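Local coordinates for protein kallistatin (Homo sapiens, PDB 6F4V) that inhibits tissue kallikrein as a secreted serpin, forming a stable equimolar complex with the protease and being cleaved at its reactive site, at residues G131-Q134 with L135-H139; P176-S179 with S180-T183; S280-L283 with D284-L287. All coordinates share one frame; numbering follows the deposited sequence.

Contact 1 (G131-Q134 with L135-H139); sequences GTIQ and LINDH
D138 N donates to Q134 O over 2.8 Å, the shortest of four successive backbone bonds that tie G131-Q134 to L135-H139 within one helix. N137 N reaches I133 O at 2.9 Å and L135 N reaches G131 O at 2.9 Å. The fourth, from I136 N to T132 O at 3.0 Å, runs straightest, with an N-H...O angle of 168°. Each carbonyl thus receives the amide four residues on, the alpha-helical pattern.

The side chains follow in the same spacing. I133 and N137 stand side by side and point the same way, and ND2 of N137 lies 3.5 Å from the methyl CG2 of I133. CG2 faces the next turn because it is anti to the backbone N, with CG1 beside that N instead (chi1 -78°). The amide of N137 finds its polar partner beyond the helix, where OD1 accepts from V152 N. Q134 crosses D138 on the exposed flank, its CG 3.5 Å from D138 OD2, with amide and carboxylate planes 43° apart; the meeting is one of methylene against carboxylate. On the buried side, CG2 of T132 meets CD1 of I136 at 3.9 Å. The hydroxyl of T132 is turned to T124 OG1 and D128 O, which hold it near the start of the helix, while its methyl is left to the apolar side. I136 continues inward against F98 of strand 89-100 and V162 and V164 of strand 159-172.

Helix 129-143, amphipathic and lying across the large sheet over strands 89-100 and 159-172, occupies the place of helix F in the serpin fold.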
ATOM      1  N   GLY A 131     -12.211 -21.371  13.159  1.00 47.21           N
ATOM      2  CA  GLY A 131     -13.306 -20.937  12.300  1.00 45.76           C
ATOM      3  C   GLY A 131     -13.286 -19.440  11.981  1.00 43.99           C
ATOM      4  O   GLY A 131     -13.654 -19.029  10.879  1.00 43.14           O
ATOM      5  N   THR A 132     -12.878 -18.630  12.949  1.00 42.32           N
ATOM      6  CA  THR A 132     -12.888 -17.176  12.783  1.00 41.92           C
ATOM      7  C   THR A 132     -11.733 -16.744  11.871  1.00 40.87           C
ATOM      8  O   THR A 132     -11.929 -15.928  10.992  1.00 40.52           O
ATOM      9  CB  THR A 132     -12.835 -16.449  14.152  1.00 41.68           C
ATOM     10  OG1 THR A 132     -14.039 -16.719  14.881  1.00 40.95           O
ATOM     11  CG2 THR A 132     -12.722 -14.914  13.979  1.00 40.97           C
ATOM     12  N   ILE A 133     -10.548 -17.308  12.082  1.00 42.32           N
ATOM     13  CA  ILE A 133      -9.412 -17.118  11.188  1.00 42.78           C
ATOM     14  C   ILE A 133      -9.785 -17.470   9.747  1.00 43.33           C
ATOM     15  O   ILE A 133      -9.483 -16.701   8.823  1.00 40.46           O
ATOM     16  CB  ILE A 133      -8.155 -17.886  11.656  1.00 44.42           C
ATOM     17  CG1 ILE A 133      -7.480 -17.115  12.800  1.00 45.42           C
ATOM     18  CG2 ILE A 133      -7.135 -18.058  10.524  1.00 45.08           C
ATOM     19  CD1 ILE A 133      -6.306 -17.830  13.448  1.00 46.72           C
ATOM     20  N   GLN A 134     -10.430 -18.622   9.555  1.00 42.95           N
ATOM     21  CA  GLN A 134     -10.853 -19.035   8.210  1.00 43.12           C
ATOM     22  C   GLN A 134     -11.877 -18.048   7.622  1.00 41.72           C
ATOM     23  O   GLN A 134     -11.763 -17.674   6.445  1.00 42.09           O
ATOM     24  CB  GLN A 134     -11.425 -20.468   8.225  1.00 45.49           C
ATOM     25  CG  GLN A 134     -11.531 -21.126   6.848  1.00 47.02           C
ATOM     26  CD  GLN A 134     -12.507 -22.299   6.813  0.34 48.12           C
ATOM     27  OE1 GLN A 134     -13.538 -22.291   7.484  0.43 48.36           O
ATOM     28  NE2 GLN A 134     -12.187 -23.309   6.009  0.59 49.02           N
ATOM     29  N   LEU A 135     -12.867 -17.638   8.420  1.00 40.17           N
ATOM     30  CA  LEU A 135     -13.887 -16.690   7.949  1.00 40.05           C
ATOM     31  C   LEU A 135     -13.261 -15.357   7.473  1.00 37.83           C
ATOM     32  O   LEU A 135     -13.595 -14.854   6.399  1.00 36.67           O
ATOM     33  CB  LEU A 135     -14.923 -16.420   9.044  1.00 41.15           C
ATOM     34  CG  LEU A 135     -16.045 -15.421   8.717  1.00 42.40           C
ATOM     35  CD1 LEU A 135     -17.094 -16.016   7.773  1.00 43.99           C
ATOM     36  CD2 LEU A 135     -16.690 -14.892   9.993  1.00 43.27           C
ATOM     37  N   ILE A 136     -12.366 -14.802   8.285  1.00 36.17           N
ATOM     38  CA  ILE A 136     -11.716 -13.520   7.959  1.00 34.59           C
ATOM     39  C   ILE A 136     -10.822 -13.696   6.752  1.00 33.28           C
ATOM     40  O   ILE A 136     -10.905 -12.922   5.795  1.00 33.87           O
ATOM     41  CB  ILE A 136     -10.883 -12.954   9.130  1.00 34.67           C
ATOM     42  CG1 ILE A 136     -11.774 -12.663  10.341  1.00 33.70           C
ATOM     43  CG2 ILE A 136     -10.145 -11.686   8.683  1.00 33.29           C
ATOM     44  CD1 ILE A 136     -11.015 -12.350  11.614  1.00 34.42           C
ATOM     45  N   ASN A 137      -9.991 -14.733   6.774  1.00 33.53           N
ATOM     46  CA  ASN A 137      -9.042 -14.933   5.700  1.00 34.15           C
ATOM     47  C   ASN A 137      -9.667 -15.270   4.359  1.00 35.27           C
ATOM     48  O   ASN A 137      -9.179 -14.784   3.319  1.00 33.91           O
ATOM     49  CB  ASN A 137      -7.956 -15.932   6.082  1.00 34.89           C
ATOM     50  CG  ASN A 137      -6.982 -15.356   7.102  1.00 35.06           C
ATOM     51  OD1 ASN A 137      -6.952 -14.139   7.333  1.00 34.47           O
ATOM     52  ND2 ASN A 137      -6.194 -16.214   7.723  1.00 34.28           N
ATOM     53  N   ASP A 138     -10.747 -16.053   4.370  1.00 36.36           N
ATOM     54  CA  ASP A 138     -11.495 -16.336   3.144  1.00 37.61           C
ATOM     55  C   ASP A 138     -12.113 -15.073   2.570  1.00 35.90           C
ATOM     56  O   ASP A 138     -12.132 -14.914   1.371  1.00 36.49           O
ATOM     57  CB  ASP A 138     -12.635 -17.350   3.380  1.00 40.04           C
ATOM     58  CG  ASP A 138     -12.147 -18.782   3.605  1.00 43.12           C
ATOM     59  OD1 ASP A 138     -10.981 -19.136   3.311  1.00 44.37           O
ATOM     60  OD2 ASP A 138     -12.980 -19.574   4.096  1.00 46.85           O
ATOM     61  N   HIS A 139     -12.668 -14.209   3.417  1.00 35.34           N
ATOM     62  CA  HIS A 139     -13.243 -12.929   2.967  1.00 35.14           C
ATOM     63  C   HIS A 139     -12.189 -12.068   2.267  1.00 33.31           C
ATOM     64  O   HIS A 139     -12.394 -11.607   1.137  1.00 33.10           O
ATOM     65  CB  HIS A 139     -13.866 -12.167   4.139  1.00 35.58           C
ATOM     66  CG  HIS A 139     -14.408 -10.816   3.772  1.00 37.79           C
ATOM     67  ND1 HIS A 139     -15.502 -10.654   2.952  1.00 39.77           N
ATOM     68  CD2 HIS A 139     -14.024  -9.566   4.132  1.00 39.21           C
ATOM     69  CE1 HIS A 139     -15.753  -9.365   2.795  1.00 40.04           C
ATOM     70  NE2 HIS A 139     -14.878  -8.682   3.511  1.00 39.19           N
TER

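Contact 2 (P176-S179 with S180-T183); sequences PFIS and SRTT
R181 N donates to I178 O at 3.0 Å, and one residue further on T182 N donates to S179 O at 3.1 Å. Both donors stand well above the plane of the carbonyl they reach, the second by 62°, in keeping with the tight curl of the chain. Water enters the same curl: one molecule gives its protons to I178 O (2.9 Å) and to T182 OG1 (2.8 Å), so that I178 O is gripped by an amide and a water together. A second water accepts from S180 N at 2.8 Å and also bonds S179 OG, whose first torsion of 72° sets it between its own backbone N and carbonyl carbon, where S179 OG and S180 N meet at the same water.

Side chains add little. CG2 of I178 lies 3.5 Å from OG of S180, a methyl against a hydroxyl on the exposed flank, and CB of R181 lies over I178 O.

Two overlapping i to i+3 bonds make this a single short turn of 3-10 helix, which bends the chain sharply between strand 159-172 and strand 183-188, the latter an outer strand paired with 193-202 in the sheet C region of the serpin fold.

Further out, E326 bonds T182 OG1 through its OE2 and is hydrogen-bonded through its backbone to that of F177. R181 carries its guanidinium away from the turn, its chain bent at chi3, to form a salt bridge from NH1 to D203 OD1. The buried ring of F177 meets W173 edge-to-face and packs on M200, L270 and L272.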
ATOM      1  N   PRO A 176       1.490  -1.514 -23.794  1.00 30.85           N
ATOM      2  CA  PRO A 176       1.850  -2.864 -23.394  1.00 31.60           C
ATOM      3  C   PRO A 176       3.017  -3.453 -24.170  1.00 31.66           C
ATOM      4  O   PRO A 176       3.448  -2.895 -25.202  1.00 32.13           O
ATOM      5  CB  PRO A 176       0.580  -3.672 -23.680  1.00 32.16           C
ATOM      6  CG  PRO A 176      -0.110  -2.944 -24.785  1.00 33.23           C
ATOM      7  CD  PRO A 176       0.241  -1.482 -24.589  1.00 31.38           C
ATOM      8  N   PHE A 177       3.511  -4.572 -23.652  1.00 30.75           N
ATOM      9  CA  PHE A 177       4.610  -5.313 -24.234  1.00 31.32           C
ATOM     10  C   PHE A 177       4.012  -6.459 -25.066  1.00 32.32           C
ATOM     11  O   PHE A 177       2.883  -6.905 -24.816  1.00 31.61           O
ATOM     12  CB  PHE A 177       5.511  -5.909 -23.152  1.00 31.29           C
ATOM     13  CG  PHE A 177       6.118  -4.891 -22.222  1.00 31.55           C
ATOM     14  CD1 PHE A 177       5.376  -4.350 -21.163  1.00 31.06           C
ATOM     15  CD2 PHE A 177       7.437  -4.489 -22.375  1.00 31.14           C
ATOM     16  CE1 PHE A 177       5.945  -3.414 -20.309  1.00 30.34           C
ATOM     17  CE2 PHE A 177       7.998  -3.554 -21.523  1.00 31.32           C
ATOM     18  CZ  PHE A 177       7.254  -3.023 -20.488  1.00 30.58           C
ATOM     19  N   ILE A 178       4.776  -6.909 -26.054  1.00 34.15           N
ATOM     20  CA  ILE A 178       4.388  -8.051 -26.914  1.00 35.62           C
ATOM     21  C   ILE A 178       5.054  -9.269 -26.294  1.00 33.77           C
ATOM     22  O   ILE A 178       6.283  -9.342 -26.183  1.00 31.34           O
ATOM     23  CB  ILE A 178       4.788  -7.776 -28.392  1.00 38.60           C
ATOM     24  CG1 ILE A 178       3.988  -6.578 -28.944  1.00 40.04           C
ATOM     25  CG2 ILE A 178       4.535  -8.986 -29.290  1.00 39.80           C
ATOM     26  CD1 ILE A 178       4.703  -5.806 -30.040  1.00 41.97           C
ATOM     27  N   SER A 179       4.246 -10.214 -25.837  1.00 35.24           N
ATOM     28  CA  SER A 179       4.746 -11.319 -25.029  1.00 36.31           C
ATOM     29  C   SER A 179       5.689 -12.273 -25.774  1.00 37.54           C
ATOM     30  O   SER A 179       6.555 -12.867 -25.151  1.00 37.98           O
ATOM     31  CB  SER A 179       3.596 -12.087 -24.385  1.00 37.48           C
ATOM     32  OG  SER A 179       2.896 -12.844 -25.345  1.00 39.88           O
ATOM     33  N   SER A 180       5.565 -12.371 -27.097  1.00 38.40           N
ATOM     34  CA  SER A 180       6.540 -13.144 -27.915  1.00 39.57           C
ATOM     35  C   SER A 180       7.982 -12.606 -27.803  1.00 39.08           C
ATOM     36  O   SER A 180       8.936 -13.327 -28.059  1.00 37.99           O
ATOM     37  CB  SER A 180       6.096 -13.192 -29.394  1.00 40.24           C
ATOM     38  OG  SER A 180       6.216 -11.924 -30.014  1.00 39.96           O
ATOM     39  N   ARG A 181       8.144 -11.352 -27.389  1.00 38.59           N
ATOM     40  CA  ARG A 181       9.485 -10.757 -27.195  1.00 38.30           C
ATOM     41  C   ARG A 181      10.080 -10.968 -25.796  1.00 38.16           C
ATOM     42  O   ARG A 181      11.229 -10.638 -25.571  1.00 37.16           O
ATOM     43  CB  ARG A 181       9.425  -9.267 -27.499  1.00 38.96           C
ATOM     44  CG  ARG A 181       8.896  -8.946 -28.886  1.00 40.18           C
ATOM     45  CD  ARG A 181       9.080  -7.483 -29.231  1.00 40.27           C
ATOM     46  NE  ARG A 181      10.473  -7.151 -29.534  1.00 40.61           N
ATOM     47  CZ  ARG A 181      10.897  -5.926 -29.844  1.00 41.62           C
ATOM     48  NH1 ARG A 181      10.047  -4.902 -29.879  1.00 42.32           N
ATOM     49  NH2 ARG A 181      12.176  -5.718 -30.111  1.00 42.79           N
ATOM     50  N   THR A 182       9.297 -11.493 -24.851  1.00 36.76           N
ATOM     51  CA  THR A 182       9.802 -11.772 -23.520  1.00 36.35           C
ATOM     52  C   THR A 182      10.720 -12.988 -23.555  1.00 39.17           C
ATOM     53  O   THR A 182      10.349 -14.026 -24.116  1.00 38.30           O
ATOM     54  CB  THR A 182       8.639 -11.987 -22.542  1.00 35.58           C
ATOM     55  OG1 THR A 182       7.814 -10.801 -22.544  1.00 33.20           O
ATOM     56  CG2 THR A 182       9.133 -12.307 -21.153  1.00 34.61           C
ATOM     57  N   THR A 183      11.920 -12.841 -22.995  1.00 39.70           N
ATOM     58  CA  THR A 183      12.908 -13.929 -22.942  1.00 41.72           C
ATOM     59  C   THR A 183      13.686 -13.828 -21.646  1.00 40.07           C
ATOM     60  O   THR A 183      13.853 -12.712 -21.123  1.00 37.48           O
ATOM     61  CB  THR A 183      13.939 -13.894 -24.128  1.00 44.51           C
ATOM     62  OG1 THR A 183      14.666 -12.659 -24.123  1.00 44.21           O
ATOM     63  CG2 THR A 183      13.273 -14.024 -25.452  1.00 46.97           C
TER
HETATM   64  O   HOH W   1       7.888  -8.417 -23.993  1.00 28.21           O
HETATM   65  O   HOH W   2       3.068 -12.223 -28.332  1.00 48.19           O

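Contact 3 (S280-L283 with D284-L287); sequences SYVL and DQIL
V282 O receives two amides of the next turn, Q285 N at 3.0 Å and, weakly, I286 N at 3.1 Å. L283 O is likewise shared: L287 N comes in the carbonyl plane at 2.8 Å with an N-H...O angle of 170°, beside a second, weak bond from I286 N. V282 is the N-cap residue, where strand 269-282 of the large serpin sheet passes directly into the short helix 283-286.

CG1 of V282, set anti to the backbone N (chi1 -174°), stands against D284 OD1 at 3.3 Å and against CD of Q285 at 3.7 Å, the side chains crossing on the outer flank. The D284 carboxylate is turned to the neighbouring strand 312-324, with OD2 in a salt bridge to K315 and OD1 accepting from S316 N. On the inner flank CD1 of I286 touches CB of Y281 at 3.7 Å, and helix 6-23 covers I286 through F16 and L19. CD1 of L287 meets CB of L283 at 4.1 Å; an alanine at L287 would probably leave L283 CB without this neighbour and open a gap beside Y40, F292 and F296.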
ATOM      1  N   SER A 280       5.023  -8.848   3.680  1.00 25.63           N
ATOM      2  CA  SER A 280       4.260  -9.359   4.800  1.00 26.62           C
ATOM      3  C   SER A 280       4.817  -8.723   6.055  1.00 26.62           C
ATOM      4  O   SER A 280       5.993  -8.893   6.339  1.00 25.88           O
ATOM      5  CB  SER A 280       4.350 -10.886   4.897  1.00 29.10           C
ATOM      6  OG  SER A 280       3.512 -11.324   5.960  1.00 31.04           O
ATOM      7  N   TYR A 281       3.989  -7.959   6.754  1.00 25.28           N
ATOM      8  CA  TYR A 281       4.427  -7.107   7.861  1.00 25.77           C
ATOM      9  C   TYR A 281       3.572  -7.325   9.090  1.00 25.84           C
ATOM     10  O   TYR A 281       2.346  -7.503   9.013  1.00 24.71           O
ATOM     11  CB  TYR A 281       4.438  -5.609   7.443  1.00 25.18           C
ATOM     12  CG  TYR A 281       5.233  -5.434   6.162  1.00 24.66           C
ATOM     13  CD1 TYR A 281       6.618  -5.437   6.171  1.00 24.82           C
ATOM     14  CD2 TYR A 281       4.588  -5.373   4.925  1.00 24.17           C
ATOM     15  CE1 TYR A 281       7.352  -5.351   4.998  1.00 24.25           C
ATOM     16  CE2 TYR A 281       5.304  -5.290   3.746  1.00 23.64           C
ATOM     17  CZ  TYR A 281       6.692  -5.285   3.781  1.00 24.46           C
ATOM     18  OH  TYR A 281       7.467  -5.225   2.649  1.00 23.63           O
ATOM     19  N   VAL A 282       4.237  -7.260  10.240  1.00 25.86           N
ATOM     20  CA  VAL A 282       3.588  -7.295  11.540  1.00 25.64           C
ATOM     21  C   VAL A 282       3.536  -5.859  12.059  1.00 25.53           C
ATOM     22  O   VAL A 282       4.494  -5.339  12.669  1.00 25.70           O
ATOM     23  CB  VAL A 282       4.329  -8.244  12.511  1.00 26.80           C
ATOM     24  CG1 VAL A 282       3.550  -8.378  13.806  1.00 28.06           C
ATOM     25  CG2 VAL A 282       4.496  -9.616  11.877  1.00 27.50           C
ATOM     26  N   LEU A 283       2.420  -5.191  11.776  1.00 24.79           N
ATOM     27  CA  LEU A 283       2.307  -3.770  12.062  1.00 24.58           C
ATOM     28  C   LEU A 283       2.375  -3.442  13.553  1.00 24.91           C
ATOM     29  O   LEU A 283       2.902  -2.390  13.918  1.00 24.05           O
ATOM     30  CB  LEU A 283       1.022  -3.223  11.479  1.00 24.18           C
ATOM     31  CG  LEU A 283       0.874  -3.297   9.957  1.00 23.77           C
ATOM     32  CD1 LEU A 283      -0.403  -2.611   9.515  1.00 23.23           C
ATOM     33  CD2 LEU A 283       2.066  -2.725   9.199  1.00 23.68           C
ATOM     34  N   ASP A 284       1.881  -4.342  14.398  1.00 26.42           N
ATOM     35  CA  ASP A 284       1.976  -4.127  15.857  1.00 28.35           C
ATOM     36  C   ASP A 284       3.420  -4.079  16.339  1.00 29.73           C
ATOM     37  O   ASP A 284       3.679  -3.441  17.360  1.00 31.44           O
ATOM     38  CB  ASP A 284       1.162  -5.146  16.671  1.00 29.66           C
ATOM     39  CG  ASP A 284       1.525  -6.542  16.355  1.00 30.48           C
ATOM     40  OD1 ASP A 284       0.954  -7.074  15.380  1.00 30.34           O
ATOM     41  OD2 ASP A 284       2.431  -7.082  17.042  1.00 31.82           O
ATOM     42  N   GLN A 285       4.339  -4.701  15.592  1.00 30.00           N
ATOM     43  CA  GLN A 285       5.776  -4.641  15.873  1.00 32.22           C
ATOM     44  C   GLN A 285       6.488  -3.463  15.213  1.00 31.63           C
ATOM     45  O   GLN A 285       7.484  -2.978  15.753  1.00 35.30           O
ATOM     46  CB  GLN A 285       6.460  -5.985  15.533  1.00 33.41           C
ATOM     47  CG  GLN A 285       6.013  -7.112  16.464  1.00 35.89           C
ATOM     48  CD  GLN A 285       6.481  -8.501  16.018  1.00 38.22           C
ATOM     49  OE1 GLN A 285       7.127  -8.642  14.989  1.00 41.22           O
ATOM     50  NE2 GLN A 285       6.135  -9.539  16.800  1.00 39.45           N
ATOM     51  N   ILE A 286       5.953  -2.952  14.106  1.00 28.29           N
ATOM     52  CA  ILE A 286       6.568  -1.860  13.339  1.00 26.70           C
ATOM     53  C   ILE A 286       6.077  -0.464  13.712  1.00 25.30           C
ATOM     54  O   ILE A 286       6.876   0.443  13.917  1.00 25.51           O
ATOM     55  CB  ILE A 286       6.333  -2.085  11.819  1.00 26.61           C
ATOM     56  CG1 ILE A 286       7.053  -3.354  11.338  1.00 28.32           C
ATOM     57  CG2 ILE A 286       6.772  -0.877  10.977  1.00 26.21           C
ATOM     58  CD1 ILE A 286       6.479  -3.905  10.032  1.00 28.39           C
ATOM     59  N   LEU A 287       4.766  -0.291  13.812  1.00 24.56           N
ATOM     60  CA  LEU A 287       4.180   1.026  13.966  1.00 24.64           C
ATOM     61  C   LEU A 287       4.513   1.771  15.232  1.00 25.37           C
ATOM     62  O   LEU A 287       4.493   2.985  15.207  1.00 25.16           O
ATOM     63  CB  LEU A 287       2.674   1.000  13.758  1.00 25.16           C
ATOM     64  CG  LEU A 287       2.180   0.672  12.344  1.00 25.45           C
ATOM     65  CD1 LEU A 287       0.673   0.733  12.333  1.00 26.37           C
ATOM     66  CD2 LEU A 287       2.750   1.537  11.247  1.00 26.01           C
TER

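How the contacts relate
Contact 2 is the surface member of the three, about 29 Å from the centre of the chain, whereas contacts 1 and 3 are partly buried. Contact 1 stays within one helix and lies on the face of the large sheet, while contact 3 joins the end of one of its strands to a short helix; their nearest atoms are about 11 Å apart. Contact 2 lies in the loop that leaves strand 159-172, the strand on which contact 1 rests further back. Regular i to i+4 bonds and an apolar inner side mark contact 1; shared carbonyls, an apolar underside and a salt-bridged outer carboxylate mark contact 3; contact 2 relies on i to i+3 bonds and bridging waters.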